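PDB 2OZG: GCN5-related N-acetyltransferase from Anabaena variabilis, which binds coenzyme A and, as a GNAT-family enzyme, probably transfers acetyl groups to amines, possibly those of aminoglycosides. Local coordinates for residues Glu169-Gln174 against Ile231-Thr236; His179-Arg184 against Ser389-Asp394; Leu312-Asp317 against Gly324-Ser329; Gly135-Trp140 against Ser282-Met287. All coordinates share one frame; numbering follows the deposited sequence. Where two conformers were deposited one is given.

How the contacts relate
Contacts 1, 2 and 4 run together through the middle of the chain, while contact 3 stands apart in the sterol-carrier-like domain, its centre about 36 Å from that of contact 1. Contacts 1 and 2 touch: Y171 OH probably hydrogen-bonds L182 O at 2.7 Å, and D233 OD2 forms a salt bridge with R184 NH1 at 2.8 Å. Contact 2 also meets contact 4, with a probable hydrogen bond between S136 N and P390 O at 2.9 Å, so residues 389-394 lie between 179-184 and 135-140. None is in the coenzyme A pocket; the side chain of D284 in contact 4 is about 10 Å from a bound coenzyme A, and that of M392 in contact 2 about 13 Å.

Contact 1. Residues Glu169-Gln174 against Ile231-Thr236; sequences ELYQQQ and IRDWVT
Y171 and V235 bring their CA atoms to 6.5 Å where helix 165-177 crosses strand 227-236; the axes of the two short segments pass 8.4 Å apart at 72°. This is helix-on-sheet packing, the strand belonging to the second GNAT-like part of the chain, with the helix set steeply across the strand near its C-terminal end. Earlier in the strand, R232 and D233 both face I217 in a classic beta bulge.

V235 points its side chain toward the helix. Its CG1 branch comes up to L170, 4.1 Å from CB, and its CG2 branch meets the backbone of Y171, 4.0 Å from CA. Y215 on the neighbouring strand 211-222 packs against all three of these residues.

The polar part of the contact belongs to Q174. With CG anti to the backbone N (chi1 177°) and the chain extended beyond it, this side chain slides past V235 in the opposite direction and reaches the strand backbone. There Q174 OE1 accepts from T236 N at 3.0 Å, a fairly straight bond (159°) lying in the plane of the amide carbonyl. The other half of the amide is spoken for as well, since NE2 is hydrogen-bonded to the hydroxyl of Y181; with both ends engaged, the rotation of the buried group is fixed. W234 crosses Q174 at about a right angle, its indole nitrogen bonded to K262 O on the parallel strand 258-263. The amide is steeply tilted to the indole, and Q174 NE2 stands over one face of the W234 ring, 3.5 Å from W234 CZ3.

Contact 2. Residues His179-Arg184 against Ser389-Asp394; sequences HGYLDR and SPWMID
R184 and D394 form the salt bridge at one end of this contact. R184 NE gives D394 OD2 a nearly straight bond (2.8 Å, 171°) on the syn side of the carboxylate and in the guanidinium plane. R184 NH2 also lies 2.8 Å from D394 OD1, but that bond is weak and bent: the two flat groups are well out of parallel, so this is not a flat two-pronged pairing. A water continues the chain, donating to D394 OD2 and accepting the N-H of L182.

Midway, Y181 turns its edge to the face of W391 in a T-shaped stack, with planes at 81° and Y181 CE1 3.6 Å from W391 CH2. The tyrosine hydroxyl, Y181 OH, lies 3.4 Å from I393 CB; its polar partner is Q174. On L182, CD2 presses tightly against selenomethionine M392, 3.4 Å from its CE; a bend at chi3 (52°) swings that methyl round. At the far end W391 N donates to H179 O at 3.1 Å, and a second water donates to both H179 O and S389 O.

The next shell positions these groups. Besides D233, R184 has cation-pi contacts with Y171 and W189. H179 is held by G73 N and S358 OG, while the backbones of G180, Y181 and D183 bond to W71 and G69 of strand 58-72, and P390 and M392 bond to S136. The C-terminal segment runs nearly parallel to 179-184, between it and strand 132-143. The arrangement is consistent with the three-part architecture of two GNAT domains and a sterol-carrier-like domain seen in Eis-type acetyltransferases.

Contact 3. Residues Leu312-Asp317 against Gly324-Ser329; sequences LEVQDD and GKFILS
L312, E313 and V314 pair with F326, K325 and G324 in an antiparallel beta hairpin formed by strands 308-315 and 324-331. Four backbone bonds join the segments. L312 and F326 make a hydrogen-bonded pair, with L312 N to F326 O at 2.7 Å and the return bond from F326 N to L312 O at 3.0 Å. V314 and G324 make the second, V314 N meeting G324 O at 2.8 Å and almost straight (176°), with G324 N on V314 O at 2.8 Å too. E313 and K325 between them are a non-hydrogen-bonded pair.

L312, V314 and F326 put their side chains on the buried face. V314 and F326 cross at about a right angle, V314 CG2 lying 4.0 Å from the ring atom F326 CD1, and L312 CD1 reaches 4.4 Å from L328 CB further along. This is the inner face of the five-stranded mixed sheet of the sterol-carrier-like domain, where helix 293-299 covers L312, F326 and L328 through residues such as L297, V293 and C294. Strand 345-348 continues the sheet beyond 308-315, and 334-339 beyond 324-331.

On the opposite face E313 and K325 lie side by side, pointing the same way. Both chains are extended beyond CG, and E313 OE2 rests against the aliphatic part of the lysine, 3.1 Å from K325 CE. The charges stay further apart, E313 OE2 to K325 NZ being 4.3 Å, so the attraction stops short of a salt bridge. NZ instead makes a weak hydrogen bond to G341 O.

Contact 4. Residues Gly135-Trp140 against Ser282-Met287; sequences GSSCVW and SQDRWM
W286 lies against G135 where strands 132-143 and 279-290 pair antiparallel. Strand 279-290, from the second GNAT-like part, sits between 115-118 and 132-143 of the first, the place the last strand takes in a GNAT fold.

Among backbone bonds, the S137-D284 pair is joined both ways, S137 N to D284 O and D284 N to S137 O each at 2.9 Å, and V139 N reaches S282 O at 2.7 Å. The return bond from S282 N and both bonds between G135 and W286 are weak.

Ring contacts follow from W286, whose chi1 of 38° tips the indole across the neighbouring strand. G135 CA stands over one face, 3.4 Å from the centroid of the six-membered ring of W286 and 9° off its normal, a CH-pi contact that a residue without a side chain allows. W286 NE1, at the ring edge, bonds weakly to S136 O at 2.9 Å.

Polar links, some through water, lie on both faces. Beside S136, R285 reaches Q133 and also D267 O of a second subunit, so the strand pair borders a subunit interface; one water joins R285 NE to S136 OG. On the W286 face another bridges S137 OG, at 3.0 Å, and D284 OD2, at 3.3 Å.

Contact 1. Residues Glu169-Gln174 against Ile231-Thr236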
# COMPACT_ATOMS: atom_id res chain seq x y z
N GLU A 169 -9.05 -34.57 -25.26
CA GLU A 169 -9.20 -35.92 -24.73
C GLU A 169 -8.81 -36.07 -23.26
O GLU A 169 -9.41 -36.85 -22.54
CB GLU A 169 -8.46 -36.90 -25.64
CG GLU A 169 -9.05 -36.89 -27.06
CD GLU A 169 -8.18 -37.64 -28.05
OE1 GLU A 169 -7.11 -38.15 -27.63
OE2 GLU A 169 -8.56 -37.72 -29.23
N LEU A 170 -7.78 -35.35 -22.83
CA LEU A 170 -7.42 -35.30 -21.43
C LEU A 170 -8.44 -34.46 -20.67
O LEU A 170 -8.79 -34.80 -19.54
CB LEU A 170 -6.01 -34.71 -21.26
CG LEU A 170 -4.84 -35.61 -21.72
CD1 LEU A 170 -3.53 -34.84 -21.83
CD2 LEU A 170 -4.68 -36.81 -20.81
N TYR A 171 -8.86 -33.34 -21.23
CA TYR A 171 -9.87 -32.50 -20.60
C TYR A 171 -11.14 -33.25 -20.30
O TYR A 171 -11.65 -33.23 -19.18
CB TYR A 171 -10.17 -31.25 -21.42
CG TYR A 171 -11.24 -30.44 -20.72
CD1 TYR A 171 -10.94 -29.59 -19.68
CD2 TYR A 171 -12.56 -30.59 -21.07
CE1 TYR A 171 -11.94 -28.91 -19.00
CE2 TYR A 171 -13.55 -29.90 -20.42
CZ TYR A 171 -13.24 -29.07 -19.40
OH TYR A 171 -14.28 -28.42 -18.78
N GLN A 172 -11.69 -33.90 -21.31
CA GLN A 172 -12.94 -34.63 -21.12
C GLN A 172 -12.82 -35.76 -20.09
O GLN A 172 -13.84 -36.16 -19.53
CB GLN A 172 -13.53 -35.10 -22.46
CG GLN A 172 -15.06 -35.39 -22.38
CD GLN A 172 -15.78 -35.22 -23.71
OE1 GLN A 172 -15.26 -35.60 -24.78
NE2 GLN A 172 -17.00 -34.65 -23.67
N GLN A 173 -11.61 -36.28 -19.83
CA GLN A 173 -11.43 -37.26 -18.75
C GLN A 173 -11.50 -36.66 -17.35
O GLN A 173 -12.11 -37.22 -16.49
CB GLN A 173 -10.11 -38.01 -18.89
CG GLN A 173 -10.11 -38.95 -20.01
CD GLN A 173 -8.74 -39.56 -20.26
OE1 GLN A 173 -8.32 -40.49 -19.55
NE2 GLN A 173 -8.06 -39.08 -21.33
N GLN A 174 -10.83 -35.55 -17.12
CA GLN A 174 -10.95 -34.82 -15.84
C GLN A 174 -12.38 -34.23 -15.67
O GLN A 174 -12.93 -34.15 -14.57
CB GLN A 174 -9.87 -33.70 -15.81
CG GLN A 174 -9.94 -32.84 -14.59
CD GLN A 174 -8.62 -32.19 -14.21
OE1 GLN A 174 -7.58 -32.87 -14.17
NE2 GLN A 174 -8.66 -30.88 -13.87
N ILE A 231 -1.61 -19.89 -14.65
CA ILE A 231 -2.06 -21.13 -15.23
C ILE A 231 -3.55 -20.98 -15.56
O ILE A 231 -4.37 -20.84 -14.66
CB ILE A 231 -1.81 -22.32 -14.29
CG1 ILE A 231 -0.30 -22.52 -14.05
CG2 ILE A 231 -2.40 -23.58 -14.88
CD1 ILE A 231 0.04 -23.54 -12.95
N ARG A 232 -3.92 -21.04 -16.83
CA ARG A 232 -5.34 -20.88 -17.20
C ARG A 232 -6.08 -22.18 -17.33
O ARG A 232 -7.30 -22.19 -17.21
CB ARG A 232 -5.53 -20.06 -18.46
CG ARG A 232 -4.68 -20.48 -19.60
CD ARG A 232 -4.88 -19.62 -20.87
NE ARG A 232 -4.51 -18.22 -20.70
CZ ARG A 232 -4.71 -17.29 -21.64
NH1 ARG A 232 -5.26 -17.61 -22.81
NH2 ARG A 232 -4.36 -16.05 -21.44
N ASP A 233 -5.39 -23.30 -17.54
CA ASP A 233 -6.07 -24.58 -17.59
C ASP A 233 -5.01 -25.63 -17.28
O ASP A 233 -3.85 -25.43 -17.57
CB ASP A 233 -6.68 -24.81 -18.98
CG ASP A 233 -7.63 -25.99 -19.04
OD1 ASP A 233 -8.16 -26.40 -17.97
OD2 ASP A 233 -7.88 -26.46 -20.19
N TRP A 234 -5.41 -26.70 -16.62
CA TRP A 234 -4.50 -27.77 -16.32
C TRP A 234 -5.33 -29.03 -16.17
O TRP A 234 -6.53 -28.95 -15.84
CB TRP A 234 -3.69 -27.50 -15.03
CG TRP A 234 -4.61 -27.22 -13.79
CD1 TRP A 234 -5.04 -26.02 -13.39
CD2 TRP A 234 -5.18 -28.17 -12.88
NE1 TRP A 234 -5.82 -26.14 -12.30
CE2 TRP A 234 -5.95 -27.47 -11.99
CE3 TRP A 234 -5.16 -29.56 -12.79
CZ2 TRP A 234 -6.66 -28.08 -10.98
CZ3 TRP A 234 -5.86 -30.17 -11.83
CH2 TRP A 234 -6.64 -29.44 -10.93
N VAL A 235 -4.66 -30.17 -16.39
CA VAL A 235 -5.22 -31.47 -16.16
C VAL A 235 -4.16 -32.38 -15.50
O VAL A 235 -2.99 -32.38 -15.90
CB VAL A 235 -5.79 -32.13 -17.46
CG1 VAL A 235 -5.97 -33.64 -17.31
CG2 VAL A 235 -7.10 -31.46 -17.86
N THR A 236 -4.57 -33.11 -14.45
CA THR A 236 -3.71 -34.10 -13.76
C THR A 236 -4.57 -35.33 -13.50
O THR A 236 -5.53 -35.29 -12.68
CB THR A 236 -3.05 -33.56 -12.46
OG1 THR A 236 -4.05 -33.12 -11.57
CG2 THR A 236 -2.18 -32.36 -12.79

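Contact 2. Residues His179-Arg184 against Ser389-Asp394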
# COMPACT_ATOMS: atom_id res chain seq x y z
N HIS A 179 -17.33 -33.06 -10.68
CA HIS A 179 -18.74 -32.65 -10.48
C HIS A 179 -18.79 -31.14 -10.69
O HIS A 179 -18.10 -30.35 -9.98
CB HIS A 179 -19.15 -33.10 -9.08
CG HIS A 179 -20.61 -33.07 -8.76
ND1 HIS A 179 -21.56 -33.78 -9.47
CD2 HIS A 179 -21.28 -32.54 -7.70
CE1 HIS A 179 -22.74 -33.64 -8.90
NE2 HIS A 179 -22.60 -32.89 -7.82
N GLY A 180 -19.49 -30.75 -11.78
CA GLY A 180 -19.60 -29.34 -12.15
C GLY A 180 -18.82 -28.87 -13.38
O GLY A 180 -19.09 -27.76 -13.86
N TYR A 181 -17.88 -29.68 -13.88
CA TYR A 181 -17.03 -29.30 -15.00
C TYR A 181 -17.82 -29.15 -16.25
O TYR A 181 -18.85 -29.83 -16.48
CB TYR A 181 -15.85 -30.29 -15.27
CG TYR A 181 -14.44 -29.79 -15.03
CD1 TYR A 181 -14.05 -29.18 -13.84
CD2 TYR A 181 -13.45 -30.00 -16.00
CE1 TYR A 181 -12.71 -28.75 -13.64
CE2 TYR A 181 -12.12 -29.62 -15.79
CZ TYR A 181 -11.75 -29.01 -14.59
OH TYR A 181 -10.46 -28.58 -14.39
N LEU A 182 -17.34 -28.26 -17.08
CA LEU A 182 -17.99 -28.05 -18.37
C LEU A 182 -17.67 -29.12 -19.39
O LEU A 182 -16.60 -29.70 -19.33
CB LEU A 182 -17.51 -26.77 -19.01
CG LEU A 182 -17.83 -25.46 -18.31
CD1 LEU A 182 -17.37 -24.26 -19.21
CD2 LEU A 182 -19.29 -25.37 -17.95
N ASP A 183 -18.64 -29.42 -20.26
CA ASP A 183 -18.30 -30.08 -21.53
C ASP A 183 -18.26 -28.81 -22.38
O ASP A 183 -19.27 -28.24 -22.72
CB ASP A 183 -19.31 -31.13 -22.01
CG ASP A 183 -18.93 -31.70 -23.40
OD1 ASP A 183 -17.94 -31.25 -23.98
OD2 ASP A 183 -19.65 -32.57 -23.90
N ARG A 184 -17.05 -28.32 -22.62
CA ARG A 184 -16.87 -27.01 -23.22
C ARG A 184 -17.40 -26.71 -24.63
O ARG A 184 -17.19 -27.45 -25.58
CB ARG A 184 -15.37 -26.71 -23.29
CG ARG A 184 -14.70 -26.39 -21.98
CD ARG A 184 -13.17 -26.41 -22.14
NE ARG A 184 -12.53 -26.01 -20.88
CZ ARG A 184 -11.24 -26.09 -20.59
NH1 ARG A 184 -10.39 -26.58 -21.47
NH2 ARG A 184 -10.80 -25.69 -19.39
N SER A 389 -17.73 -31.24 -3.87
CA SER A 389 -18.10 -29.85 -3.96
C SER A 389 -17.97 -29.40 -5.42
O SER A 389 -16.90 -29.56 -6.05
CB SER A 389 -17.25 -28.98 -3.03
OG SER A 389 -17.88 -27.70 -2.84
N PRO A 390 -19.05 -28.83 -5.97
CA PRO A 390 -19.01 -28.49 -7.40
C PRO A 390 -18.15 -27.33 -7.80
O PRO A 390 -18.22 -26.27 -7.20
CB PRO A 390 -20.47 -28.22 -7.72
CG PRO A 390 -21.07 -27.76 -6.36
CD PRO A 390 -20.33 -28.45 -5.33
N TRP A 391 -17.37 -27.50 -8.87
CA TRP A 391 -16.59 -26.39 -9.35
C TRP A 391 -16.30 -26.56 -10.82
O TRP A 391 -16.60 -27.59 -11.39
CB TRP A 391 -15.31 -26.26 -8.49
CG TRP A 391 -14.28 -27.40 -8.73
CD1 TRP A 391 -14.33 -28.68 -8.21
CD2 TRP A 391 -13.07 -27.35 -9.52
NE1 TRP A 391 -13.23 -29.40 -8.64
CE2 TRP A 391 -12.44 -28.59 -9.41
CE3 TRP A 391 -12.44 -26.34 -10.26
CZ2 TRP A 391 -11.25 -28.87 -10.06
CZ3 TRP A 391 -11.25 -26.64 -10.89
CH2 TRP A 391 -10.67 -27.88 -10.78
N MSE A 392 -15.83 -25.49 -11.46
CA MSE A 392 -15.38 -25.55 -12.81
C MSE A 392 -14.12 -24.71 -12.86
O MSE A 392 -13.95 -23.77 -12.05
CB MSE A 392 -16.34 -25.01 -13.84
CG MSE A 392 -16.52 -23.49 -13.86
SE MSE A 392 -17.81 -23.05 -15.24
CE MSE A 392 -19.20 -24.17 -14.77
N ILE A 393 -13.30 -24.99 -13.87
CA ILE A 393 -12.03 -24.25 -14.06
C ILE A 393 -12.23 -23.05 -14.97
O ILE A 393 -11.42 -22.12 -15.03
CB ILE A 393 -10.96 -25.21 -14.60
CG1 ILE A 393 -9.54 -24.64 -14.35
CG2 ILE A 393 -11.21 -25.53 -16.13
CD1 ILE A 393 -8.47 -25.69 -14.48
N ASP A 394 -13.36 -23.02 -15.60
CA ASP A 394 -13.64 -22.05 -16.64
C ASP A 394 -14.52 -20.87 -16.20
O ASP A 394 -15.37 -20.94 -15.34
CB ASP A 394 -14.35 -22.76 -17.80
CG ASP A 394 -13.50 -23.76 -18.50
OD1 ASP A 394 -12.37 -23.42 -18.88
OD2 ASP A 394 -13.99 -24.87 -18.74
O HOH W 1 -16.36 -31.25 -8.06
O HOH W 2 -14.84 -26.65 -16.64

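Contact 3. Residues Leu312-Asp317 against Gly324-Ser329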
# COMPACT_ATOMS: atom_id res chain seq x y z
N LEU A 312 -40.84 -34.56 -4.09
CA LEU A 312 -40.55 -33.12 -4.15
C LEU A 312 -41.77 -32.30 -4.47
O LEU A 312 -42.72 -32.78 -5.12
CB LEU A 312 -39.59 -32.86 -5.32
CG LEU A 312 -38.19 -33.51 -5.35
CD1 LEU A 312 -37.60 -33.51 -6.76
CD2 LEU A 312 -37.29 -32.71 -4.41
N GLU A 313 -41.73 -31.06 -4.00
CA GLU A 313 -42.75 -30.08 -4.32
C GLU A 313 -42.03 -28.82 -4.72
O GLU A 313 -41.42 -28.14 -3.91
CB GLU A 313 -43.70 -29.83 -3.16
CG GLU A 313 -44.95 -29.09 -3.62
CD GLU A 313 -46.01 -29.13 -2.57
OE1 GLU A 313 -45.72 -28.73 -1.43
OE2 GLU A 313 -47.12 -29.59 -2.88
N VAL A 314 -42.13 -28.48 -5.99
CA VAL A 314 -41.35 -27.37 -6.51
C VAL A 314 -42.21 -26.17 -6.94
O VAL A 314 -43.27 -26.35 -7.51
CB VAL A 314 -40.53 -27.82 -7.75
CG1 VAL A 314 -39.58 -26.71 -8.25
CG2 VAL A 314 -39.77 -29.10 -7.45
N GLN A 315 -41.74 -24.96 -6.60
CA GLN A 315 -42.36 -23.73 -7.07
C GLN A 315 -41.49 -23.19 -8.19
O GLN A 315 -40.27 -23.22 -8.10
CB GLN A 315 -42.49 -22.65 -5.98
CG GLN A 315 -43.05 -21.34 -6.55
CD GLN A 315 -43.34 -20.23 -5.53
OE1 GLN A 315 -43.68 -20.49 -4.36
NE2 GLN A 315 -43.25 -18.98 -5.99
N ASP A 316 -42.12 -22.73 -9.27
CA ASP A 316 -41.42 -22.04 -10.38
C ASP A 316 -42.44 -21.05 -10.93
O ASP A 316 -43.41 -21.45 -11.61
CB ASP A 316 -40.99 -23.00 -11.48
CG ASP A 316 -40.08 -22.37 -12.49
OD1 ASP A 316 -40.12 -21.13 -12.71
OD2 ASP A 316 -39.29 -23.12 -13.09
N ASP A 317 -42.19 -19.79 -10.66
CA ASP A 317 -43.10 -18.73 -11.06
C ASP A 317 -42.93 -18.31 -12.53
O ASP A 317 -43.70 -17.49 -13.02
CB ASP A 317 -42.89 -17.52 -10.15
CG ASP A 317 -41.52 -16.85 -10.35
OD1 ASP A 317 -40.55 -17.56 -10.71
OD2 ASP A 317 -41.39 -15.62 -10.12
N GLY A 324 -44.87 -27.87 -9.25
CA GLY A 324 -45.74 -28.99 -8.89
C GLY A 324 -45.02 -30.07 -8.11
O GLY A 324 -43.91 -29.86 -7.62
N LYS A 325 -45.64 -31.25 -8.05
CA LYS A 325 -45.06 -32.35 -7.29
C LYS A 325 -44.44 -33.37 -8.23
O LYS A 325 -45.00 -33.66 -9.25
CB LYS A 325 -46.11 -33.01 -6.43
CG LYS A 325 -46.69 -32.13 -5.31
CD LYS A 325 -47.88 -32.89 -4.74
CE LYS A 325 -48.39 -32.33 -3.45
NZ LYS A 325 -49.51 -33.22 -2.93
N PHE A 326 -43.26 -33.84 -7.86
CA PHE A 326 -42.48 -34.79 -8.64
C PHE A 326 -41.92 -35.85 -7.66
O PHE A 326 -41.50 -35.54 -6.52
CB PHE A 326 -41.28 -34.08 -9.34
CG PHE A 326 -41.68 -32.95 -10.25
CD1 PHE A 326 -41.80 -31.65 -9.76
CD2 PHE A 326 -41.94 -33.18 -11.61
CE1 PHE A 326 -42.22 -30.60 -10.59
CE2 PHE A 326 -42.34 -32.13 -12.45
CZ PHE A 326 -42.49 -30.84 -11.94
N ILE A 327 -41.93 -37.09 -8.11
CA ILE A 327 -41.25 -38.16 -7.40
C ILE A 327 -39.94 -38.45 -8.14
O ILE A 327 -39.95 -38.81 -9.31
CB ILE A 327 -42.07 -39.44 -7.33
CG1 ILE A 327 -43.45 -39.13 -6.75
CG2 ILE A 327 -41.29 -40.48 -6.55
CD1 ILE A 327 -44.46 -40.32 -6.79
N LEU A 328 -38.83 -38.27 -7.44
CA LEU A 328 -37.51 -38.66 -7.94
C LEU A 328 -37.19 -40.04 -7.37
O LEU A 328 -37.04 -40.18 -6.15
CB LEU A 328 -36.48 -37.68 -7.38
CG LEU A 328 -35.04 -37.94 -7.71
CD1 LEU A 328 -34.81 -37.96 -9.21
CD2 LEU A 328 -34.20 -36.87 -7.01
N SER A 329 -37.09 -41.06 -8.22
CA SER A 329 -36.76 -42.41 -7.75
C SER A 329 -35.38 -42.73 -8.24
O SER A 329 -35.12 -42.72 -9.45
CB SER A 329 -37.72 -43.50 -8.30
OG SER A 329 -39.04 -43.19 -7.92

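Contact 4. Residues Gly135-Trp140 against Ser282-Met287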
# COMPACT_ATOMS: atom_id res chain seq x y z
N GLY A 135 -22.21 -23.39 -7.72
CA GLY A 135 -20.89 -23.98 -7.84
C GLY A 135 -19.84 -22.94 -7.59
O GLY A 135 -20.12 -21.73 -7.57
N SER A 136 -18.62 -23.40 -7.49
CA SER A 136 -17.50 -22.52 -7.19
C SER A 136 -16.43 -22.41 -8.27
O SER A 136 -16.31 -23.27 -9.13
CB SER A 136 -16.83 -23.00 -5.90
OG SER A 136 -17.78 -23.02 -4.84
N SER A 137 -15.71 -21.28 -8.23
CA SER A 137 -14.49 -21.08 -9.02
C SER A 137 -13.61 -20.35 -8.03
O SER A 137 -14.10 -19.54 -7.24
CB SER A 137 -14.69 -20.25 -10.29
OG SER A 137 -15.23 -18.97 -9.95
N CYS A 138 -12.33 -20.64 -8.08
CA CYS A 138 -11.37 -20.15 -7.08
C CYS A 138 -10.02 -20.01 -7.75
O CYS A 138 -9.55 -20.96 -8.41
CB CYS A 138 -11.26 -21.19 -5.96
SG CYS A 138 -10.38 -20.67 -4.62
N VAL A 139 -9.40 -18.86 -7.55
CA VAL A 139 -8.06 -18.58 -8.02
C VAL A 139 -7.13 -18.63 -6.83
O VAL A 139 -7.31 -17.90 -5.86
CB VAL A 139 -7.95 -17.20 -8.72
CG1 VAL A 139 -6.52 -16.98 -9.15
CG2 VAL A 139 -8.83 -17.19 -9.95
N TRP A 140 -6.19 -19.56 -6.90
CA TRP A 140 -5.18 -19.75 -5.91
C TRP A 140 -3.90 -19.10 -6.32
O TRP A 140 -3.64 -18.98 -7.49
CB TRP A 140 -4.90 -21.25 -5.75
CG TRP A 140 -6.00 -21.95 -5.01
CD1 TRP A 140 -7.14 -22.41 -5.53
CD2 TRP A 140 -6.05 -22.22 -3.60
NE1 TRP A 140 -7.90 -22.98 -4.55
CE2 TRP A 140 -7.25 -22.89 -3.35
CE3 TRP A 140 -5.18 -22.00 -2.55
CZ2 TRP A 140 -7.63 -23.32 -2.06
CZ3 TRP A 140 -5.54 -22.45 -1.25
CH2 TRP A 140 -6.78 -23.10 -1.04
N SER A 282 -8.89 -15.10 -5.12
CA SER A 282 -10.27 -14.69 -5.33
C SER A 282 -11.11 -15.92 -5.58
O SER A 282 -10.62 -17.03 -5.92
CB SER A 282 -10.40 -13.77 -6.54
OG SER A 282 -9.87 -14.41 -7.68
N GLN A 283 -12.40 -15.74 -5.34
CA GLN A 283 -13.35 -16.80 -5.60
C GLN A 283 -14.66 -16.21 -6.09
O GLN A 283 -14.95 -15.01 -5.92
CB GLN A 283 -13.60 -17.59 -4.35
CG GLN A 283 -14.29 -16.78 -3.29
CD GLN A 283 -14.62 -17.59 -2.10
OE1 GLN A 283 -15.46 -18.50 -2.17
NE2 GLN A 283 -13.99 -17.26 -0.97
N ASP A 284 -15.44 -17.06 -6.75
CA ASP A 284 -16.72 -16.67 -7.29
C ASP A 284 -17.65 -17.87 -7.24
O ASP A 284 -17.21 -19.02 -7.34
CB ASP A 284 -16.56 -16.26 -8.75
CG ASP A 284 -15.88 -14.93 -8.91
OD1 ASP A 284 -16.58 -13.90 -8.85
OD2 ASP A 284 -14.64 -14.89 -9.13
N ARG A 285 -18.93 -17.61 -7.00
CA ARG A 285 -19.91 -18.63 -7.19
C ARG A 285 -20.68 -18.35 -8.46
O ARG A 285 -21.22 -17.30 -8.64
CB ARG A 285 -20.85 -18.78 -6.01
CG ARG A 285 -20.14 -19.26 -4.78
CD ARG A 285 -21.06 -19.27 -3.56
NE ARG A 285 -20.29 -19.67 -2.41
CZ ARG A 285 -20.69 -19.53 -1.16
NH1 ARG A 285 -21.90 -19.07 -0.88
NH2 ARG A 285 -19.85 -19.85 -0.17
N TRP A 286 -20.71 -19.34 -9.33
CA TRP A 286 -21.56 -19.31 -10.46
C TRP A 286 -22.95 -19.82 -10.09
O TRP A 286 -23.15 -20.51 -9.06
CB TRP A 286 -20.97 -20.07 -11.64
CG TRP A 286 -20.22 -21.30 -11.35
CD1 TRP A 286 -18.87 -21.40 -11.10
CD2 TRP A 286 -20.73 -22.63 -11.33
NE1 TRP A 286 -18.53 -22.72 -10.90
CE2 TRP A 286 -19.63 -23.50 -11.11
CE3 TRP A 286 -22.01 -23.19 -11.49
CZ2 TRP A 286 -19.77 -24.89 -11.04
CZ3 TRP A 286 -22.14 -24.55 -11.45
CH2 TRP A 286 -21.02 -25.39 -11.22
N MSE A 287 -23.90 -19.51 -10.96
CA MSE A 287 -25.26 -19.82 -10.70
C MSE A 287 -25.81 -20.74 -11.71
O MSE A 287 -25.37 -20.76 -12.86
CB MSE A 287 -26.04 -18.54 -10.72
CG MSE A 287 -25.74 -17.58 -9.58
SE MSE A 287 -26.95 -16.02 -9.59
CE MSE A 287 -27.44 -15.95 -7.66
O HOH W 3 -17.72 -21.01 -3.08
O HOH W 4 -12.69 -17.44 -9.77